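Local coordinates for protein nitrite reductase (Hyphomicrobium denitrificans, PDB 2DV6) that probably catalyses the one-electron reduction of nitrite to nitric oxide at copper sites, with cytochrome c as the likely electron donor, at residues A[28-33]-A[68-73]; A[37-42]-A[52-57]; A[74-79]-A[90-95]. All blocks are in the same frame, centred on the assembly; numbering follows the deposited sequence.

Contact 1 (A[28-33]-A[68-73])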
loop_
_atom_site.group_PDB
_atom_site.type_symbol
_atom_site.label_atom_id
_atom_site.label_comp_id
_atom_site.label_asym_id
_atom_site.label_seq_id
_atom_site.Cartn_x
_atom_site.Cartn_y
_atom_site.Cartn_z
ATOM N N VAL A 28 14.375 16.112 25.067
ATOM C CA VAL A 28 14.378 15.943 23.608
ATOM C C VAL A 28 12.958 15.957 23.099
ATOM O O VAL A 28 12.134 15.262 23.637
ATOM C CB VAL A 28 15.104 14.639 23.175
ATOM C CG1 VAL A 28 15.148 14.536 21.655
ATOM C CG2 VAL A 28 16.551 14.599 23.742
ATOM N N PHE A 29 12.671 16.775 22.088
ATOM C CA PHE A 29 11.347 16.818 21.466
ATOM C C PHE A 29 11.530 16.512 20.012
ATOM O O PHE A 29 12.416 17.085 19.383
ATOM C CB PHE A 29 10.703 18.225 21.602
ATOM C CG PHE A 29 10.461 18.629 23.029
ATOM C CD1 PHE A 29 11.334 19.487 23.666
ATOM C CD2 PHE A 29 9.424 18.058 23.757
ATOM C CE1 PHE A 29 11.129 19.829 24.987
ATOM C CE2 PHE A 29 9.203 18.398 25.100
ATOM C CZ PHE A 29 10.049 19.275 25.713
ATOM N N THR A 30 10.706 15.604 19.477
ATOM C CA THR A 30 10.721 15.340 18.036
ATOM C C THR A 30 9.457 15.877 17.363
ATOM O O THR A 30 8.373 15.645 17.860
ATOM C CB THR A 30 10.942 13.820 17.740
ATOM O OG1 THR A 30 12.188 13.441 18.321
ATOM C CG2 THR A 30 10.963 13.536 16.227
ATOM N N LEU A 31 9.640 16.627 16.271
ATOM C CA LEU A 31 8.578 17.234 15.490
ATOM C C LEU A 31 8.720 16.736 14.062
ATOM O O LEU A 31 9.804 16.795 13.464
ATOM C CB LEU A 31 8.704 18.787 15.494
ATOM C CG LEU A 31 8.658 19.495 16.862
ATOM C CD1 LEU A 31 8.892 21.045 16.801
ATOM C CD2 LEU A 31 7.358 19.204 17.567
ATOM N N ARG A 32 7.633 16.242 13.504
ATOM C CA ARG A 32 7.604 15.962 12.090
ATOM C C ARG A 32 6.673 16.981 11.452
ATOM O O ARG A 32 5.765 17.464 12.095
ATOM C CB ARG A 32 7.154 14.523 11.799
ATOM C CG ARG A 32 5.726 14.176 12.204
ATOM C CD ARG A 32 5.386 12.687 11.880
ATOM N NE ARG A 32 4.216 12.247 12.648
ATOM C CZ ARG A 32 2.964 12.220 12.185
ATOM N NH1 ARG A 32 2.692 12.585 10.931
ATOM N NH2 ARG A 32 1.975 11.819 12.990
ATOM N N THR A 33 6.940 17.358 10.215
ATOM C CA THR A 33 6.074 18.326 9.547
ATOM C C THR A 33 4.965 17.548 8.801
ATOM O O THR A 33 5.167 16.405 8.389
ATOM C CB THR A 33 6.879 19.238 8.584
ATOM O OG1 THR A 33 7.329 18.468 7.461
ATOM C CG2 THR A 33 8.105 19.889 9.287
ATOM N N ASN A 68 14.320 17.876 17.466
ATOM C CA ASN A 68 14.621 17.084 16.274
ATOM C C ASN A 68 13.522 17.350 15.241
ATOM O O ASN A 68 12.374 17.002 15.453
ATOM C CB ASN A 68 14.598 15.586 16.569
ATOM C CG ASN A 68 15.553 15.164 17.664
ATOM O OD1 ASN A 68 16.659 15.725 17.840
ATOM N ND2 ASN A 68 15.151 14.107 18.383
ATOM N N LEU A 69 13.872 17.918 14.107
ATOM C CA LEU A 69 12.877 18.229 13.109
ATOM C C LEU A 69 13.034 17.228 11.978
ATOM O O LEU A 69 14.131 17.101 11.422
ATOM C CB LEU A 69 13.144 19.640 12.576
ATOM C CG LEU A 69 12.135 20.442 11.741
ATOM C CD1 LEU A 69 12.728 20.983 10.430
ATOM C CD2 LEU A 69 10.708 19.891 11.612
ATOM N N VAL A 70 11.947 16.534 11.640
ATOM C CA VAL A 70 11.937 15.630 10.485
ATOM C C VAL A 70 10.877 16.095 9.496
ATOM O O VAL A 70 9.734 16.330 9.863
ATOM C CB VAL A 70 11.626 14.147 10.927
ATOM C CG1 VAL A 70 11.639 13.180 9.725
ATOM C CG2 VAL A 70 12.581 13.708 12.050
ATOM N N ASN A 71 11.260 16.196 8.236
ATOM C CA ASN A 71 10.390 16.627 7.177
ATOM C C ASN A 71 9.455 15.459 6.818
ATOM O O ASN A 71 9.916 14.343 6.483
ATOM C CB ASN A 71 11.274 17.076 5.991
ATOM C CG ASN A 71 10.485 17.639 4.844
ATOM O OD1 ASN A 71 9.424 17.120 4.494
ATOM N ND2 ASN A 71 11.024 18.692 4.214
ATOM N N GLY A 72 8.153 15.711 6.930
ATOM C CA GLY A 72 7.140 14.681 6.714
ATOM C C GLY A 72 6.608 14.644 5.296
ATOM O O GLY A 72 6.381 13.578 4.745
ATOM N N GLU A 73 6.438 15.791 4.658
ATOM C CA GLU A 73 5.722 15.768 3.386
ATOM C C GLU A 73 6.506 16.274 2.179
ATOM O O GLU A 73 6.051 16.094 1.072
ATOM C CB GLU A 73 4.363 16.477 3.529
ATOM C CG GLU A 73 4.417 18.008 3.409
ATOM C CD GLU A 73 5.378 18.653 4.386
ATOM O OE1 GLU A 73 5.253 18.441 5.605
ATOM O OE2 GLU A 73 6.280 19.350 3.908
#

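Contact 2 (A[37-42]-A[52-57])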
loop_
_atom_site.group_PDB
_atom_site.type_symbol
_atom_site.label_atom_id
_atom_site.label_comp_id
_atom_site.label_asym_id
_atom_site.label_seq_id
_atom_site.Cartn_x
_atom_site.Cartn_y
_atom_site.Cartn_z
ATOM N N GLU A 37 -5.306 18.536 10.689
ATOM C CA GLU A 37 -6.427 19.432 10.988
ATOM C C GLU A 37 -6.633 20.541 9.974
ATOM O O GLU A 37 -7.047 21.636 10.357
ATOM C CB GLU A 37 -6.255 20.071 12.359
ATOM C CG GLU A 37 -6.153 19.115 13.544
ATOM C CD GLU A 37 -5.809 19.885 14.827
ATOM O OE1 GLU A 37 -6.081 21.122 14.877
ATOM O OE2 GLU A 37 -5.261 19.270 15.773
ATOM N N GLY A 38 -6.340 20.284 8.697
ATOM C CA GLY A 38 -6.614 21.276 7.614
ATOM C C GLY A 38 -5.534 22.308 7.300
ATOM O O GLY A 38 -5.745 23.227 6.482
ATOM N N ARG A 39 -4.366 22.173 7.931
ATOM C CA ARG A 39 -3.280 23.173 7.802
ATOM C C ARG A 39 -1.947 22.448 7.693
ATOM O O ARG A 39 -1.841 21.270 8.026
ATOM C CB ARG A 39 -3.209 24.068 9.059
ATOM C CG ARG A 39 -4.426 24.958 9.313
ATOM C CD ARG A 39 -4.714 25.040 10.809
ATOM N NE ARG A 39 -3.721 25.863 11.476
ATOM C CZ ARG A 39 -3.245 25.663 12.705
ATOM N NH1 ARG A 39 -3.654 24.631 13.451
ATOM N NH2 ARG A 39 -2.330 26.510 13.180
ATOM N N MET A 40 -0.928 23.188 7.286
ATOM C CA MET A 40 0.462 22.755 7.351
ATOM C C MET A 40 0.966 23.068 8.739
ATOM O O MET A 40 0.920 24.219 9.174
ATOM C CB MET A 40 1.289 23.504 6.308
ATOM C CG MET A 40 2.689 22.921 6.069
ATOM S SD MET A 40 3.506 23.853 4.733
ATOM C CE MET A 40 3.274 22.622 3.473
ATOM N N VAL A 41 1.446 22.050 9.439
ATOM C CA VAL A 41 1.704 22.138 10.880
ATOM C C VAL A 41 2.915 21.295 11.263
ATOM O O VAL A 41 3.477 20.610 10.406
ATOM C CB VAL A 41 0.497 21.636 11.700
ATOM C CG1 VAL A 41 -0.764 22.472 11.374
ATOM C CG2 VAL A 41 0.260 20.116 11.453
ATOM N N TYR A 42 3.324 21.374 12.529
ATOM C CA TYR A 42 4.252 20.397 13.107
ATOM C C TYR A 42 3.420 19.391 13.877
ATOM O O TYR A 42 2.373 19.755 14.437
ATOM C CB TYR A 42 5.184 21.046 14.134
ATOM C CG TYR A 42 6.100 22.123 13.606
ATOM C CD1 TYR A 42 5.744 23.468 13.734
ATOM C CD2 TYR A 42 7.320 21.803 12.987
ATOM C CE1 TYR A 42 6.595 24.501 13.268
ATOM C CE2 TYR A 42 8.185 22.843 12.499
ATOM C CZ TYR A 42 7.804 24.190 12.665
ATOM O OH TYR A 42 8.623 25.228 12.227
ATOM N N LYS A 52 0.349 15.220 18.694
ATOM C CA LYS A 52 -0.261 16.509 18.945
ATOM C C LYS A 52 0.168 17.529 17.874
ATOM O O LYS A 52 1.337 17.585 17.499
ATOM C CB LYS A 52 0.062 16.983 20.368
ATOM C CG LYS A 52 -0.516 16.076 21.458
ATOM C CD LYS A 52 -0.516 16.816 22.769
ATOM C CE LYS A 52 -1.111 15.968 23.863
ATOM N NZ LYS A 52 -0.249 16.125 25.072
ATOM N N ILE A 53 -0.800 18.287 17.357
ATOM C CA ILE A 53 -0.559 19.324 16.327
ATOM C C ILE A 53 0.064 20.531 17.024
ATOM O O ILE A 53 -0.431 20.957 18.066
ATOM C CB ILE A 53 -1.883 19.777 15.634
ATOM C CG1 ILE A 53 -2.604 18.626 14.897
ATOM C CG2 ILE A 53 -1.674 20.985 14.696
ATOM C CD1 ILE A 53 -1.788 17.486 14.401
ATOM N N ASN A 54 1.168 21.043 16.481
ATOM C CA ASN A 54 1.853 22.221 17.035
ATOM C C ASN A 54 1.991 22.167 18.563
ATOM O O ASN A 54 1.521 23.076 19.253
ATOM C CB ASN A 54 1.117 23.507 16.606
ATOM C CG ASN A 54 1.185 23.747 15.094
ATOM O OD1 ASN A 54 0.225 24.257 14.488
ATOM N ND2 ASN A 54 2.319 23.383 14.476
ATOM N N PRO A 55 2.588 21.075 19.096
ATOM C CA PRO A 55 2.576 20.898 20.556
ATOM C C PRO A 55 3.350 21.972 21.339
ATOM O O PRO A 55 4.397 22.510 20.887
ATOM C CB PRO A 55 3.237 19.526 20.759
ATOM C CG PRO A 55 4.018 19.280 19.546
ATOM C CD PRO A 55 3.245 19.939 18.415
ATOM N N THR A 56 2.812 22.277 22.510
ATOM C CA THR A 56 3.523 23.084 23.480
ATOM C C THR A 56 4.626 22.218 24.061
ATOM O O THR A 56 4.383 21.092 24.524
ATOM C CB THR A 56 2.582 23.638 24.545
ATOM O OG1 THR A 56 1.562 24.405 23.882
ATOM C CG2 THR A 56 3.355 24.567 25.535
ATOM N N LEU A 57 5.854 22.719 23.976
ATOM C CA LEU A 57 7.008 21.984 24.486
ATOM C C LEU A 57 7.275 22.525 25.879
ATOM O O LEU A 57 7.703 23.676 26.030
ATOM C CB LEU A 57 8.199 22.218 23.558
ATOM C CG LEU A 57 7.984 21.955 22.053
ATOM C CD1 LEU A 57 9.267 22.129 21.271
ATOM C CD2 LEU A 57 7.405 20.559 21.850
#

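Contact 3 (A[74-79]-A[90-95]). With CU (copper (II) ion), chain I.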
loop_
_atom_site.group_PDB
_atom_site.type_symbol
_atom_site.label_atom_id
_atom_site.label_comp_id
_atom_site.label_asym_id
_atom_site.label_seq_id
_atom_site.Cartn_x
_atom_site.Cartn_y
_atom_site.Cartn_z
ATOM N N GLY A 74 7.666 16.890 2.388
ATOM C CA GLY A 74 8.539 17.258 1.288
ATOM C C GLY A 74 8.613 18.726 0.900
ATOM O O GLY A 74 9.197 19.063 -0.122
ATOM N N ALA A 75 7.958 19.598 1.668
ATOM C CA ALA A 75 8.074 21.041 1.441
ATOM C C ALA A 75 9.292 21.486 2.236
ATOM O O ALA A 75 9.777 20.740 3.095
ATOM C CB ALA A 75 6.829 21.766 1.908
ATOM N N GLN A 76 9.805 22.675 1.950
ATOM C CA GLN A 76 10.993 23.144 2.623
ATOM C C GLN A 76 10.608 23.637 4.013
ATOM O O GLN A 76 9.577 24.302 4.134
ATOM C CB GLN A 76 11.588 24.266 1.789
ATOM C CG GLN A 76 12.939 24.691 2.178
ATOM C CD GLN A 76 13.528 25.638 1.147
ATOM O OE1 GLN A 76 12.836 26.540 0.644
ATOM N NE2 GLN A 76 14.804 25.423 0.808
ATOM N N HIS A 77 11.397 23.308 5.048
ATOM C CA HIS A 77 11.057 23.725 6.424
ATOM C C HIS A 77 12.252 24.041 7.310
ATOM O O HIS A 77 13.333 23.536 7.093
ATOM C CB HIS A 77 10.241 22.661 7.189
ATOM C CG HIS A 77 8.982 22.226 6.502
ATOM N ND1 HIS A 77 7.919 23.069 6.277
ATOM C CD2 HIS A 77 8.622 21.032 5.989
ATOM C CE1 HIS A 77 6.951 22.415 5.670
ATOM N NE2 HIS A 77 7.357 21.171 5.481
ATOM N N ASP A 78 12.018 24.837 8.348
ATOM C CA ASP A 78 12.896 24.841 9.508
ATOM C C ASP A 78 12.051 25.002 10.773
ATOM O O ASP A 78 10.810 24.909 10.702
ATOM C CB ASP A 78 14.043 25.881 9.403
ATOM C CG ASP A 78 13.562 27.335 9.308
ATOM O OD1 ASP A 78 14.430 28.220 9.016
ATOM O OD2 ASP A 78 12.358 27.624 9.552
ATOM N N VAL A 79 12.727 25.199 11.910
ATOM C CA VAL A 79 12.122 25.634 13.150
ATOM C C VAL A 79 13.000 26.770 13.665
ATOM O O VAL A 79 14.218 26.619 13.757
ATOM C CB VAL A 79 12.187 24.583 14.281
ATOM C CG1 VAL A 79 11.347 25.059 15.481
ATOM C CG2 VAL A 79 11.722 23.263 13.835
ATOM N N ILE A 90 17.592 24.267 7.472
ATOM C CA ILE A 90 16.514 23.989 6.539
ATOM C C ILE A 90 16.605 22.556 6.023
ATOM O O ILE A 90 17.665 22.018 5.673
ATOM C CB ILE A 90 16.475 25.010 5.347
ATOM C CG1 ILE A 90 16.117 26.404 5.887
ATOM C CG2 ILE A 90 15.422 24.602 4.305
ATOM C CD1 ILE A 90 16.422 27.598 4.916
ATOM N N VAL A 91 15.424 21.981 5.924
ATOM C CA VAL A 91 15.235 20.605 5.607
ATOM C C VAL A 91 14.352 20.558 4.353
ATOM O O VAL A 91 13.273 21.109 4.319
ATOM C CB VAL A 91 14.677 20.042 6.943
ATOM C CG1 VAL A 91 13.154 19.883 7.054
ATOM C CG2 VAL A 91 15.567 19.044 7.548
ATOM N N ASN A 92 14.825 19.899 3.306
ATOM C CA ASN A 92 14.228 20.034 1.976
ATOM C C ASN A 92 13.308 18.887 1.563
ATOM O O ASN A 92 12.143 19.120 1.233
ATOM C CB ASN A 92 15.331 20.270 0.953
ATOM C CG ASN A 92 15.987 21.637 1.140
ATOM O OD1 ASN A 92 15.333 22.655 0.974
ATOM N ND2 ASN A 92 17.257 21.658 1.549
ATOM N N GLY A 93 13.799 17.657 1.585
ATOM C CA GLY A 93 12.947 16.570 1.110
ATOM C C GLY A 93 12.368 15.759 2.252
ATOM O O GLY A 93 12.798 15.869 3.396
ATOM N N LYS A 94 11.385 14.934 1.921
ATOM C CA LYS A 94 10.807 13.990 2.860
ATOM C C LYS A 94 11.915 13.233 3.596
ATOM O O LYS A 94 12.829 12.711 2.953
ATOM C CB LYS A 94 9.916 13.038 2.064
ATOM C CG LYS A 94 9.333 11.932 2.878
ATOM C CD LYS A 94 7.873 11.659 2.448
ATOM C CE LYS A 94 7.209 10.680 3.446
ATOM N NZ LYS A 94 5.707 10.863 3.521
ATOM N N ASN A 95 11.832 13.187 4.940
ATOM C CA ASN A 95 12.788 12.480 5.807
ATOM C C ASN A 95 14.032 13.310 6.141
ATOM O O ASN A 95 14.732 12.992 7.125
ATOM C CB ASN A 95 13.235 11.077 5.294
ATOM C CG ASN A 95 12.066 10.080 5.113
ATOM O OD1 ASN A 95 11.003 10.229 5.681
ATOM N ND2 ASN A 95 12.306 9.033 4.333
HETATM CU CU CU I . 7.811 25.143 6.760
#

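Contact 1 (A[28-33]-A[68-73])
Thr30, Leu31 and Arg32 pair with Asn68, Leu69 and Val70 as neighbouring parallel strands whose short axes run 4.7 Å apart at 18°. Asn68 and Val70 each give their N-H to the first strand, at Phe29 O and Leu31 O, while Leu31 N and Thr33 N return bonds to Asn68 O and Val70 O. On the face carrying Thr30, Arg32, Asn68 and Val70, Asn68 ND2 donates to Thr30 OG1 (3.0 Å), which sits slightly off the amide plane, and Val28 CG1 lies close to the same nitrogen. The amide uses both ends, because Asn68 OD1 is bonded to Thr99 and Gln66. Leu31 and Leu69 fill the opposite, buried face.

Beyond Val70 the second segment leaves its strand, and Thr33, still in strand, takes up its turning backbone. Its OG1, placed between the backbone N and carbonyl carbon (chi1 70°), donates to Glu73 OE1 (2.8 Å) and accepts an almost straight bond from Gly72 N (2.9 Å). Its methyl CG2 presses tightly on Leu69 CD2 (3.5 Å). A valine in place of Thr33 would probably leave Glu73 OE1 and Gly72 N without their shared partner, so that the carboxylate would be held through OE2 alone. That matters because Glu73 OE2 holds the copper ligand His77 through NE2, and also accepts from Ala75 N. Gly72 suits its place, since a beta carbon would run into Thr33 O.

Tyr315 of a second subunit packs over Thr30, Asn68 and Val70. The two strands are the inner pair of a four-stranded sheet of the cupredoxin sandwich: strand 39-45 flanks 27-36, and strand 97-103 flanks 64-70.

Contact 2 (A[37-42]-A[52-57])
Ile53 is the first residue of its segment to lean firmly on strand 39-42. Its branch CG2, which the first torsion sets opposite the backbone N (chi1 -61° for CG1), lies against Val41 CG1 at 3.8 Å, crossing it at a slant. The beta-branched pair makes a small apolar patch near the edge of the sheet, and Ile53 CA adds a C-H...O approach to Tyr42 O.

Asn54 follows, and its N-H gives the hydrogen bond across this contact: Asn54 N donates to Tyr42 O at 2.7 Å, nearly straight at the hydrogen but coming in 30° off the carbonyl plane. The backbone here is in the left-handed region, which asparagine tolerates better than most residues. Its side chain lies across Val41, at the edge of the Tyr42 ring, with ring and amide planes steeply inclined. Pro55 then brings CD to 4.1 Å from Tyr42 O; its ring restricts the backbone of this buried turn.

From here the loop changes sheets. Pro55 packs on Leu31 of strand 27-36, next to strand 39-45, while Leu57 opens strand 57-60, which pairs with strand 125-131 in the other sheet of the sandwich.

Contact 3 (A[74-79]-A[90-95])
His77 meets Val91 and, through ND1, binds copper at 2.1 Å; Cys114, His119 and Met124 supply the other ligands. What holds the histidine is first its own backbone: His77 N donates to Val91 O (3.0 Å), and Val91 N to His77 O (2.9 Å), a single antiparallel hydrogen-bonded pair. Val91 CG1 backs the beta carbon of His77 at 4.0 Å. The carbonyl carbon of Ala75 lies over one face of the imidazole, toward its rim, and with NE2 tied to Glu73 both ring nitrogens are engaged, which fixes the ring's rotation.

The residues before and after His77 both lean on Ile90. Gln76, with its chain extended, rests its aliphatic part on Ile90 CG2, runs beside Asn92 and gives NE2 to Asn92 OD1 (2.8 Å), in the plane of that carbonyl although bent at the hydrogen (133°). Asp78, which touches Ile90 CG1, is held by a salt bridge to Arg87 and by Ser115. Gly74 approaches Lys94 with backbone angles that suit glycine alone. Farther out, Glu312 of a second subunit accepts the backbone N-H groups of Asn92 and Gly93.

The two-histidine, cysteine and methionine ligand set, with this first histidine on a loop after a strand, is that of a type 1 copper site in a cupredoxin domain.

The three contacts adjoin one another in the N-terminal cupredoxin domain; contact 3 holds a copper ligand, and contacts 1 and 2 reach toward the site through Thr33, Glu73 and Tyr42. Contact 1 is central, about 11 Å from contact 2 and about 9 Å from contact 3, centre to centre, those two being about 16 Å apart. Along the chain, residues 37-57 of contact 2 fall between the strands of contact 1, and contact 3 follows Glu73 directly. Contacts 1 and 2 share the sheet of strands 27-36 and 39-45. Tyr42 OH reaches Asp78 O at 2.7 Å, tying contact 2 to contact 3. The sheet thus borders the copper site with its own side chains, beside the loop carrying His77.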